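Transposon Tn7 transposition protein TnsA (Escherichia coli, PDB 1T0F) cuts the 5' DNA strands at the ends of the transposon Tn7 as a metal-dependent, restriction-enzyme-like endonuclease, working with TnsB as the transposase. Local coordinates at residues M114-L119 against L151-W156; F127-Q133 against I161-F166. One frame throughout, in Å; residues are numbered along the deposited sequence.

Contact 1 of 2, residues M114-L119 against L151-W156; sequences MSTDFL and LERRYW. With MG (magnesium ion), chain E.
Thr116 and Glu152 meet through a short hydrogen bond, which Thr116 OG1 donates to Glu152 OE2 at 2.7 Å. The hydroxyl reaches the carboxylate on the anti side of OE2, 32° out of the carboxylate plane. With its hydrogen so directed, the same oxygen accepts Trp156 NE1, 2.8 Å from Thr116 OG1, and this second bond is nearly straight (164° at the hydrogen) and lies close to the indole plane. One threonine oxygen is thus gripped from two sites on a single helix, one turn apart, which fixes the rotation of the hydroxyl and pins the indole by its edge. Glu152 sets CG opposite its backbone N (chi1 -172°) and runs straight on from there, which carries its carboxylate from the helix to the strand.

Apolar contacts flank this polar centre. The Met114 thioether crosses Leu151 at about a right angle, SD lying 3.8 Å from Leu151 CD1, and the bend at its end brings CE against Leu151 CB. Farther along the strand, Leu119 CD1 comes obliquely to Trp156 CH2 at 4.0 Å.

Glu152 OE2 also accepts Gln133 NE2, so the helix carboxylate is a second-shell group for the metal site. Asp117, an active-site residue, binds the magnesium ion through OD2 at 2.4 Å, at a classic beta bulge in which Asp117 and Phe118 both face Ile132. In the PDDEXK-type nuclease core, helix 143-159 packs against strand 115-122, which lies between strands 79-87 and 129-134, while helix 90-100 touches Leu151 and Tyr155 from outside the contact.

Contact 2 of 2, residues F127-Q133 against I161-F166; sequences FEQFAIQ and IPWFIF. With MG (magnesium ion), chain E.
Ala131, Ile132 and Gln133 pair in parallel with Trp163, Phe164 and Ile165, joining the two strands of a beta-alpha-beta unit in the PDDEXK-type nuclease core, with helix 143-159 as the crossover. Four backbone hydrogen bonds of 2.8 to 3.0 Å zip them together: Ala131 N to Pro162 O, Phe164 N to Ala131 O, Gln133 N to Phe164 O and Phe166 N to Gln133 O. CA-H...O contacts to the same carbonyls supplement this ladder.

Aromatic and apolar contacts differ between the faces. The Phe164 ring, on the face it shares with Ile132, reaches past the strand end and turns its edge to the face of Phe127, centroids 5.8 Å apart and planes at 72°. Pro162 joins there, its CG 3.8 Å from Phe127 CD1. Ile132 CD1 lies 3.5 Å from Phe166 CE1, and an apolar side chain of another protein also packs on Phe164.

On the other face, with Ala131, Trp163 and Gln133, Ala131 CB meets the indole at its edge, 3.8 Å from Trp163 CD1, while Gln133 CB approaches NE1 obliquely. The Trp163 indole also lies almost parallel to that of Trp156. A leucine in place of Trp163 would probably leave Trp156 without its ring partner and open a gap beside Ala131 CB and Gln133 CB.

Polar chemistry gathers at Gln133, whose amide is held by Glu152 through NE2. The bend at chi2 (66°) carries the other end of that amide to the metal, where Gln133 OE1 binds the magnesium ion at 2.5 Å.

Overall arrangement
Contacts 1 and 2 meet at one metal site, their centres about 9 Å apart, one packing a helix on the sheet and the other pairing two of its strands. Contact 1 is the more buried and works almost wholly through side chains. Contact 2, partly buried, relies on backbone pairing at the strand outermost within this chain, where Ile165 hydrogen-bonds through its backbone to a chain of another protein; it meets that protein with seven residues against two. Strands 115-122 and 129-134 are neighbours, and helix 143-159 touches both. Each contact supplies one side-chain ligand to the magnesium ion, Asp117 or Gln133, while Val134 O completes the protein's share and both waters are common to the two.

Contact 1 of 2, residues M114-L119 against L151-W156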
ATOM      1  N   MET A 114       8.552  14.756   2.532  1.00 21.37           N
ATOM      2  CA  MET A 114       7.301  14.073   2.849  1.00 22.02           C
ATOM      3  C   MET A 114       6.965  13.107   1.715  1.00 21.53           C
ATOM      4  O   MET A 114       7.412  13.291   0.580  1.00 20.06           O
ATOM      5  CB  MET A 114       6.176  15.097   3.010  1.00 20.76           C
ATOM      6  CG  MET A 114       6.380  16.056   4.167  1.00 23.29           C
ATOM      7  SD  MET A 114       5.020  17.192   4.380  1.00 25.57           S
ATOM      8  CE  MET A 114       3.786  16.075   5.126  1.00 24.53           C
ATOM      9  N   SER A 115       6.191  12.072   2.022  1.00 23.25           N
ATOM     10  CA  SER A 115       5.803  11.107   0.995  1.00 21.64           C
ATOM     11  C   SER A 115       4.374  10.613   1.216  1.00 20.80           C
ATOM     12  O   SER A 115       3.878  10.581   2.344  1.00 20.15           O
ATOM     13  CB  SER A 115       6.777   9.919   0.969  1.00 21.64           C
ATOM     14  OG  SER A 115       6.753   9.171   2.175  1.00 22.60           O
ATOM     15  N   THR A 116       3.711  10.266   0.118  1.00 20.42           N
ATOM     16  CA  THR A 116       2.347   9.754   0.156  1.00 19.84           C
ATOM     17  C   THR A 116       2.492   8.264  -0.113  1.00 19.70           C
ATOM     18  O   THR A 116       3.182   7.859  -1.050  1.00 19.59           O
ATOM     19  CB  THR A 116       1.477  10.443  -0.917  1.00 21.03           C
ATOM     20  OG1 THR A 116       1.247  11.799  -0.524  1.00 21.78           O
ATOM     21  CG2 THR A 116       0.126   9.740  -1.061  1.00 21.56           C
ATOM     22  N   ASP A 117       1.848   7.443   0.706  1.00 17.22           N
ATOM     23  CA  ASP A 117       2.007   6.012   0.578  1.00 18.37           C
ATOM     24  C   ASP A 117       1.765   5.409  -0.795  1.00 17.15           C
ATOM     25  O   ASP A 117       2.517   4.523  -1.195  1.00 16.16           O
ATOM     26  CB  ASP A 117       1.180   5.305   1.647  1.00 18.58           C
ATOM     27  CG  ASP A 117       1.596   5.729   3.053  1.00 23.87           C
ATOM     28  OD1 ASP A 117       2.788   6.066   3.237  1.00 28.74           O
ATOM     29  OD2 ASP A 117       0.752   5.737   3.966  1.00 21.75           O
ATOM     30  N   PHE A 118       0.742   5.880  -1.508  1.00 16.01           N
ATOM     31  CA  PHE A 118       0.452   5.362  -2.852  1.00 18.73           C
ATOM     32  C   PHE A 118      -0.110   6.424  -3.783  1.00 16.22           C
ATOM     33  O   PHE A 118      -1.013   7.174  -3.408  1.00 18.71           O
ATOM     34  CB  PHE A 118      -0.592   4.232  -2.814  1.00 17.43           C
ATOM     35  CG  PHE A 118      -0.198   3.037  -2.000  1.00 19.43           C
ATOM     36  CD1 PHE A 118       0.601   2.032  -2.542  1.00 18.52           C
ATOM     37  CD2 PHE A 118      -0.670   2.888  -0.695  1.00 18.23           C
ATOM     38  CE1 PHE A 118       0.921   0.891  -1.797  1.00 19.10           C
ATOM     39  CE2 PHE A 118      -0.360   1.754   0.058  1.00 17.48           C
ATOM     40  CZ  PHE A 118       0.438   0.750  -0.492  1.00 19.43           C
ATOM     41  N   LEU A 119       0.422   6.488  -4.998  1.00 16.01           N
ATOM     42  CA  LEU A 119      -0.105   7.391  -6.017  1.00 16.88           C
ATOM     43  C   LEU A 119      -0.565   6.372  -7.055  1.00 18.10           C
ATOM     44  O   LEU A 119       0.240   5.597  -7.571  1.00 17.32           O
ATOM     45  CB  LEU A 119       0.976   8.306  -6.602  1.00 17.92           C
ATOM     46  CG  LEU A 119       0.466   9.142  -7.783  1.00 17.19           C
ATOM     47  CD1 LEU A 119      -0.690  10.028  -7.349  1.00 20.10           C
ATOM     48  CD2 LEU A 119       1.602  10.000  -8.340  1.00 20.51           C
ATOM     49  N   LEU A 151      -0.843  18.990   5.760  1.00 19.82           N
ATOM     50  CA  LEU A 151       0.138  19.451   4.771  1.00 20.99           C
ATOM     51  C   LEU A 151      -0.035  18.641   3.488  1.00 19.89           C
ATOM     52  O   LEU A 151      -0.073  19.184   2.378  1.00 18.33           O
ATOM     53  CB  LEU A 151       1.564  19.242   5.282  1.00 21.72           C
ATOM     54  CG  LEU A 151       2.046  20.121   6.438  1.00 25.66           C
ATOM     55  CD1 LEU A 151       3.479  19.730   6.796  1.00 23.94           C
ATOM     56  CD2 LEU A 151       1.968  21.598   6.036  1.00 25.95           C
ATOM     57  N   GLU A 152      -0.123  17.327   3.662  1.00 19.25           N
ATOM     58  CA  GLU A 152      -0.284  16.399   2.548  1.00 19.20           C
ATOM     59  C   GLU A 152      -1.600  16.661   1.814  1.00 19.13           C
ATOM     60  O   GLU A 152      -1.650  16.647   0.581  1.00 18.61           O
ATOM     61  CB  GLU A 152      -0.249  14.961   3.077  1.00 19.69           C
ATOM     62  CG  GLU A 152      -0.219  13.898   1.992  1.00 20.99           C
ATOM     63  CD  GLU A 152      -0.137  12.487   2.552  1.00 23.44           C
ATOM     64  OE1 GLU A 152      -0.103  12.325   3.795  1.00 22.78           O
ATOM     65  OE2 GLU A 152      -0.105  11.540   1.741  1.00 22.23           O
ATOM     66  N   ARG A 153      -2.665  16.896   2.578  1.00 19.61           N
ATOM     67  CA  ARG A 153      -3.968  17.159   1.977  1.00 20.73           C
ATOM     68  C   ARG A 153      -3.889  18.382   1.076  1.00 20.69           C
ATOM     69  O   ARG A 153      -4.333  18.348  -0.074  1.00 19.93           O
ATOM     70  CB  ARG A 153      -5.023  17.388   3.060  1.00 20.74           C
ATOM     71  CG  ARG A 153      -6.436  17.573   2.506  1.00 23.10           C
ATOM     72  CD  ARG A 153      -7.392  18.049   3.601  1.00 22.11           C
ATOM     73  NE  ARG A 153      -7.173  19.452   3.959  1.00 22.02           N
ATOM     74  CZ  ARG A 153      -7.572  20.486   3.224  1.00 25.50           C
ATOM     75  NH1 ARG A 153      -8.219  20.293   2.078  1.00 26.73           N
ATOM     76  NH2 ARG A 153      -7.316  21.723   3.627  1.00 25.38           N
ATOM     77  N   ARG A 154      -3.318  19.465   1.597  1.00 19.69           N
ATOM     78  CA  ARG A 154      -3.184  20.698   0.830  1.00 20.47           C
ATOM     79  C   ARG A 154      -2.337  20.508  -0.419  1.00 18.15           C
ATOM     80  O   ARG A 154      -2.630  21.086  -1.467  1.00 20.35           O
ATOM     81  CB  ARG A 154      -2.575  21.803   1.704  1.00 21.02           C
ATOM     82  CG  ARG A 154      -3.488  22.237   2.830  1.00 23.04           C
ATOM     83  CD  ARG A 154      -2.905  23.419   3.597  1.00 26.40           C
ATOM     84  NE  ARG A 154      -3.803  23.855   4.662  1.00 27.76           N
ATOM     85  CZ  ARG A 154      -4.139  25.122   4.883  1.00 31.06           C
ATOM     86  NH1 ARG A 154      -3.649  26.084   4.112  1.00 29.93           N
ATOM     87  NH2 ARG A 154      -4.974  25.428   5.867  1.00 32.06           N
ATOM     88  N   TYR A 155      -1.292  19.699  -0.304  1.00 18.05           N
ATOM     89  CA  TYR A 155      -0.401  19.428  -1.428  1.00 20.85           C
ATOM     90  C   TYR A 155      -1.185  18.867  -2.610  1.00 20.97           C
ATOM     91  O   TYR A 155      -1.140  19.403  -3.720  1.00 20.73           O
ATOM     92  CB  TYR A 155       0.666  18.407  -1.023  1.00 22.12           C
ATOM     93  CG  TYR A 155       1.676  18.106  -2.113  1.00 26.76           C
ATOM     94  CD1 TYR A 155       2.800  18.916  -2.289  1.00 27.56           C
ATOM     95  CD2 TYR A 155       1.508  17.016  -2.971  1.00 25.51           C
ATOM     96  CE1 TYR A 155       3.731  18.649  -3.286  1.00 27.67           C
ATOM     97  CE2 TYR A 155       2.436  16.743  -3.979  1.00 27.17           C
ATOM     98  CZ  TYR A 155       3.547  17.569  -4.124  1.00 28.79           C
ATOM     99  OH  TYR A 155       4.488  17.310  -5.090  1.00 30.75           O
ATOM    100  N   TRP A 156      -1.897  17.773  -2.375  1.00 20.26           N
ATOM    101  CA  TRP A 156      -2.671  17.170  -3.454  1.00 20.29           C
ATOM    102  C   TRP A 156      -3.848  18.036  -3.901  1.00 21.10           C
ATOM    103  O   TRP A 156      -4.226  18.016  -5.077  1.00 21.92           O
ATOM    104  CB  TRP A 156      -3.123  15.774  -3.035  1.00 18.13           C
ATOM    105  CG  TRP A 156      -1.960  14.854  -2.913  1.00 18.64           C
ATOM    106  CD1 TRP A 156      -1.445  14.327  -1.770  1.00 17.86           C
ATOM    107  CD2 TRP A 156      -1.124  14.393  -3.982  1.00 21.96           C
ATOM    108  NE1 TRP A 156      -0.338  13.563  -2.054  1.00 19.72           N
ATOM    109  CE2 TRP A 156      -0.118  13.588  -3.405  1.00 20.93           C
ATOM    110  CE3 TRP A 156      -1.126  14.586  -5.370  1.00 22.29           C
ATOM    111  CZ2 TRP A 156       0.877  12.975  -4.166  1.00 21.49           C
ATOM    112  CZ3 TRP A 156      -0.135  13.976  -6.126  1.00 23.73           C
ATOM    113  CH2 TRP A 156       0.853  13.179  -5.522  1.00 22.61           C
TER
HETATM  114 MG    MG E1010       1.403   6.136   6.240  1.00 30.08          MG
HETATM  115  O   HOH W   1       2.501   3.858   6.602  1.00 36.36           O
HETATM  116  O   HOH W   2       2.240   6.618   8.476  1.00 39.80           O

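Contact 2 of 2, residues F127-Q133 against I161-F166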
ATOM      1  N   PHE A 127     -11.955   7.336 -10.867  1.00 32.67           N
ATOM      2  CA  PHE A 127     -10.761   8.165 -10.676  1.00 31.78           C
ATOM      3  C   PHE A 127      -9.598   7.725 -11.559  1.00 31.50           C
ATOM      4  O   PHE A 127      -9.115   6.605 -11.429  1.00 33.54           O
ATOM      5  CB  PHE A 127     -10.311   8.101  -9.210  1.00 30.96           C
ATOM      6  CG  PHE A 127     -11.337   8.606  -8.241  1.00 32.17           C
ATOM      7  CD1 PHE A 127     -11.511   9.974  -8.040  1.00 31.48           C
ATOM      8  CD2 PHE A 127     -12.155   7.719  -7.551  1.00 31.21           C
ATOM      9  CE1 PHE A 127     -12.488  10.448  -7.165  1.00 30.14           C
ATOM     10  CE2 PHE A 127     -13.132   8.182  -6.679  1.00 32.25           C
ATOM     11  CZ  PHE A 127     -13.300   9.550  -6.485  1.00 32.57           C
ATOM     12  N   GLU A 128      -9.137   8.612 -12.437  1.00 30.14           N
ATOM     13  CA  GLU A 128      -8.024   8.289 -13.323  1.00 29.87           C
ATOM     14  C   GLU A 128      -6.709   8.328 -12.539  1.00 27.16           C
ATOM     15  O   GLU A 128      -5.724   7.682 -12.902  1.00 23.57           O
ATOM     16  CB  GLU A 128      -7.985   9.267 -14.497  1.00 32.75           C
ATOM     17  CG  GLU A 128      -7.521  10.680 -14.166  1.00 40.51           C
ATOM     18  CD  GLU A 128      -7.763  11.654 -15.317  1.00 46.49           C
ATOM     19  OE1 GLU A 128      -7.644  11.230 -16.490  1.00 45.88           O
ATOM     20  OE2 GLU A 128      -8.062  12.842 -15.049  1.00 47.92           O
ATOM     21  N   GLN A 129      -6.706   9.090 -11.454  1.00 26.04           N
ATOM     22  CA  GLN A 129      -5.532   9.184 -10.605  1.00 23.01           C
ATOM     23  C   GLN A 129      -5.972   9.605  -9.213  1.00 20.80           C
ATOM     24  O   GLN A 129      -6.832  10.471  -9.061  1.00 18.58           O
ATOM     25  CB  GLN A 129      -4.551  10.215 -11.166  1.00 26.51           C
ATOM     26  CG  GLN A 129      -3.124  10.051 -10.672  1.00 31.74           C
ATOM     27  CD  GLN A 129      -2.146  10.954 -11.409  1.00 34.92           C
ATOM     28  OE1 GLN A 129      -0.967  10.627 -11.555  1.00 34.99           O
ATOM     29  NE2 GLN A 129      -2.634  12.098 -11.872  1.00 35.51           N
ATOM     30  N   PHE A 130      -5.410   8.971  -8.195  1.00 20.39           N
ATOM     31  CA  PHE A 130      -5.742   9.353  -6.832  1.00 20.57           C
ATOM     32  C   PHE A 130      -4.590   8.978  -5.933  1.00 18.43           C
ATOM     33  O   PHE A 130      -3.781   8.122  -6.278  1.00 18.22           O
ATOM     34  CB  PHE A 130      -7.059   8.709  -6.359  1.00 18.89           C
ATOM     35  CG  PHE A 130      -7.039   7.207  -6.301  1.00 21.25           C
ATOM     36  CD1 PHE A 130      -6.493   6.542  -5.202  1.00 20.60           C
ATOM     37  CD2 PHE A 130      -7.599   6.451  -7.331  1.00 22.83           C
ATOM     38  CE1 PHE A 130      -6.504   5.152  -5.123  1.00 20.97           C
ATOM     39  CE2 PHE A 130      -7.618   5.057  -7.264  1.00 20.83           C
ATOM     40  CZ  PHE A 130      -7.067   4.406  -6.155  1.00 20.53           C
ATOM     41  N   ALA A 131      -4.498   9.654  -4.794  1.00 17.82           N
ATOM     42  CA  ALA A 131      -3.424   9.387  -3.853  1.00 18.54           C
ATOM     43  C   ALA A 131      -3.990   8.878  -2.540  1.00 18.69           C
ATOM     44  O   ALA A 131      -5.108   9.223  -2.160  1.00 19.15           O
ATOM     45  CB  ALA A 131      -2.601  10.672  -3.621  1.00 16.78           C
ATOM     46  N   ILE A 132      -3.210   8.050  -1.852  1.00 19.71           N
ATOM     47  CA  ILE A 132      -3.631   7.482  -0.579  1.00 18.91           C
ATOM     48  C   ILE A 132      -2.545   7.549   0.489  1.00 19.34           C
ATOM     49  O   ILE A 132      -1.378   7.248   0.222  1.00 17.30           O
ATOM     50  CB  ILE A 132      -4.009   5.976  -0.725  1.00 21.11           C
ATOM     51  CG1 ILE A 132      -5.267   5.816  -1.583  1.00 22.58           C
ATOM     52  CG2 ILE A 132      -4.226   5.349   0.661  1.00 20.55           C
ATOM     53  CD1 ILE A 132      -5.765   4.383  -1.657  1.00 27.68           C
ATOM     54  N   GLN A 133      -2.933   7.969   1.693  1.00 18.02           N
ATOM     55  CA  GLN A 133      -2.025   7.957   2.833  1.00 17.64           C
ATOM     56  C   GLN A 133      -2.671   6.922   3.767  1.00 18.27           C
ATOM     57  O   GLN A 133      -3.877   6.972   4.030  1.00 18.24           O
ATOM     58  CB  GLN A 133      -1.949   9.322   3.538  1.00 18.92           C
ATOM     59  CG  GLN A 133      -1.123   9.281   4.836  1.00 19.92           C
ATOM     60  CD  GLN A 133       0.359   8.993   4.615  1.00 22.28           C
ATOM     61  OE1 GLN A 133       1.041   8.469   5.501  1.00 24.21           O
ATOM     62  NE2 GLN A 133       0.867   9.353   3.445  1.00 20.48           N
ATOM     63  N   ILE A 161      -5.544  16.595  -7.472  1.00 21.75           N
ATOM     64  CA  ILE A 161      -5.591  15.141  -7.500  1.00 22.83           C
ATOM     65  C   ILE A 161      -6.274  14.659  -6.220  1.00 23.83           C
ATOM     66  O   ILE A 161      -5.860  15.017  -5.118  1.00 22.64           O
ATOM     67  CB  ILE A 161      -4.171  14.542  -7.579  1.00 24.01           C
ATOM     68  CG1 ILE A 161      -3.546  14.885  -8.942  1.00 26.49           C
ATOM     69  CG2 ILE A 161      -4.221  13.031  -7.359  1.00 23.23           C
ATOM     70  CD1 ILE A 161      -2.110  14.440  -9.088  1.00 31.61           C
ATOM     71  N   PRO A 162      -7.332  13.839  -6.353  1.00 23.59           N
ATOM     72  CA  PRO A 162      -8.051  13.326  -5.180  1.00 21.73           C
ATOM     73  C   PRO A 162      -7.112  12.608  -4.217  1.00 19.40           C
ATOM     74  O   PRO A 162      -6.269  11.809  -4.632  1.00 19.23           O
ATOM     75  CB  PRO A 162      -9.082  12.370  -5.786  1.00 22.90           C
ATOM     76  CG  PRO A 162      -9.321  12.948  -7.155  1.00 24.66           C
ATOM     77  CD  PRO A 162      -7.919  13.317  -7.600  1.00 23.28           C
ATOM     78  N   TRP A 163      -7.271  12.886  -2.930  1.00 20.08           N
ATOM     79  CA  TRP A 163      -6.432  12.280  -1.898  1.00 19.24           C
ATOM     80  C   TRP A 163      -7.327  11.756  -0.790  1.00 18.54           C
ATOM     81  O   TRP A 163      -8.276  12.437  -0.386  1.00 18.88           O
ATOM     82  CB  TRP A 163      -5.476  13.333  -1.330  1.00 20.80           C
ATOM     83  CG  TRP A 163      -4.660  12.871  -0.167  1.00 19.09           C
ATOM     84  CD1 TRP A 163      -3.511  12.138  -0.207  1.00 20.27           C
ATOM     85  CD2 TRP A 163      -4.905  13.160   1.214  1.00 19.36           C
ATOM     86  NE1 TRP A 163      -3.018  11.959   1.067  1.00 18.55           N
ATOM     87  CE2 TRP A 163      -3.859  12.576   1.957  1.00 17.93           C
ATOM     88  CE3 TRP A 163      -5.913  13.856   1.895  1.00 18.63           C
ATOM     89  CZ2 TRP A 163      -3.787  12.672   3.350  1.00 16.98           C
ATOM     90  CZ3 TRP A 163      -5.842  13.949   3.283  1.00 16.91           C
ATOM     91  CH2 TRP A 163      -4.786  13.360   3.992  1.00 17.51           C
ATOM     92  N   PHE A 164      -7.017  10.555  -0.300  1.00 17.07           N
ATOM     93  CA  PHE A 164      -7.789   9.913   0.756  1.00 18.90           C
ATOM     94  C   PHE A 164      -6.894   9.262   1.791  1.00 19.98           C
ATOM     95  O   PHE A 164      -5.732   8.936   1.525  1.00 19.85           O
ATOM     96  CB  PHE A 164      -8.671   8.802   0.175  1.00 20.82           C
ATOM     97  CG  PHE A 164      -9.558   9.253  -0.933  1.00 20.52           C
ATOM     98  CD1 PHE A 164     -10.798   9.817  -0.661  1.00 20.38           C
ATOM     99  CD2 PHE A 164      -9.139   9.147  -2.258  1.00 21.01           C
ATOM    100  CE1 PHE A 164     -11.613  10.273  -1.692  1.00 23.69           C
ATOM    101  CE2 PHE A 164      -9.943   9.601  -3.300  1.00 19.55           C
ATOM    102  CZ  PHE A 164     -11.181  10.165  -3.018  1.00 19.95           C
ATOM    103  N   ILE A 165      -7.460   9.041   2.968  1.00 17.86           N
ATOM    104  CA  ILE A 165      -6.760   8.359   4.035  1.00 18.91           C
ATOM    105  C   ILE A 165      -7.394   6.971   4.165  1.00 18.45           C
ATOM    106  O   ILE A 165      -8.607   6.832   4.088  1.00 19.95           O
ATOM    107  CB  ILE A 165      -6.918   9.098   5.373  1.00 17.15           C
ATOM    108  CG1 ILE A 165      -6.199  10.446   5.303  1.00 20.70           C
ATOM    109  CG2 ILE A 165      -6.377   8.235   6.506  1.00 17.37           C
ATOM    110  CD1 ILE A 165      -6.567  11.370   6.443  1.00 21.71           C
ATOM    111  N   PHE A 166      -6.563   5.954   4.332  1.00 19.24           N
ATOM    112  CA  PHE A 166      -7.028   4.579   4.505  1.00 22.31           C
ATOM    113  C   PHE A 166      -6.493   4.061   5.829  1.00 21.51           C
ATOM    114  O   PHE A 166      -5.306   4.206   6.112  1.00 22.21           O
ATOM    115  CB  PHE A 166      -6.487   3.671   3.389  1.00 25.72           C
ATOM    116  CG  PHE A 166      -7.487   3.356   2.316  1.00 32.83           C
ATOM    117  CD1 PHE A 166      -7.730   4.260   1.283  1.00 35.43           C
ATOM    118  CD2 PHE A 166      -8.191   2.156   2.342  1.00 33.04           C
ATOM    119  CE1 PHE A 166      -8.670   3.968   0.281  1.00 37.73           C
ATOM    120  CE2 PHE A 166      -9.127   1.853   1.358  1.00 37.13           C
ATOM    121  CZ  PHE A 166      -9.368   2.762   0.322  1.00 38.62           C
TER
HETATM  122 MG    MG E1010       1.403   6.136   6.240  1.00 30.08          MG
HETATM  123  O   HOH W   1       2.501   3.858   6.602  1.00 36.36           O
HETATM  124  O   HOH W   2       2.240   6.618   8.476  1.00 39.80           O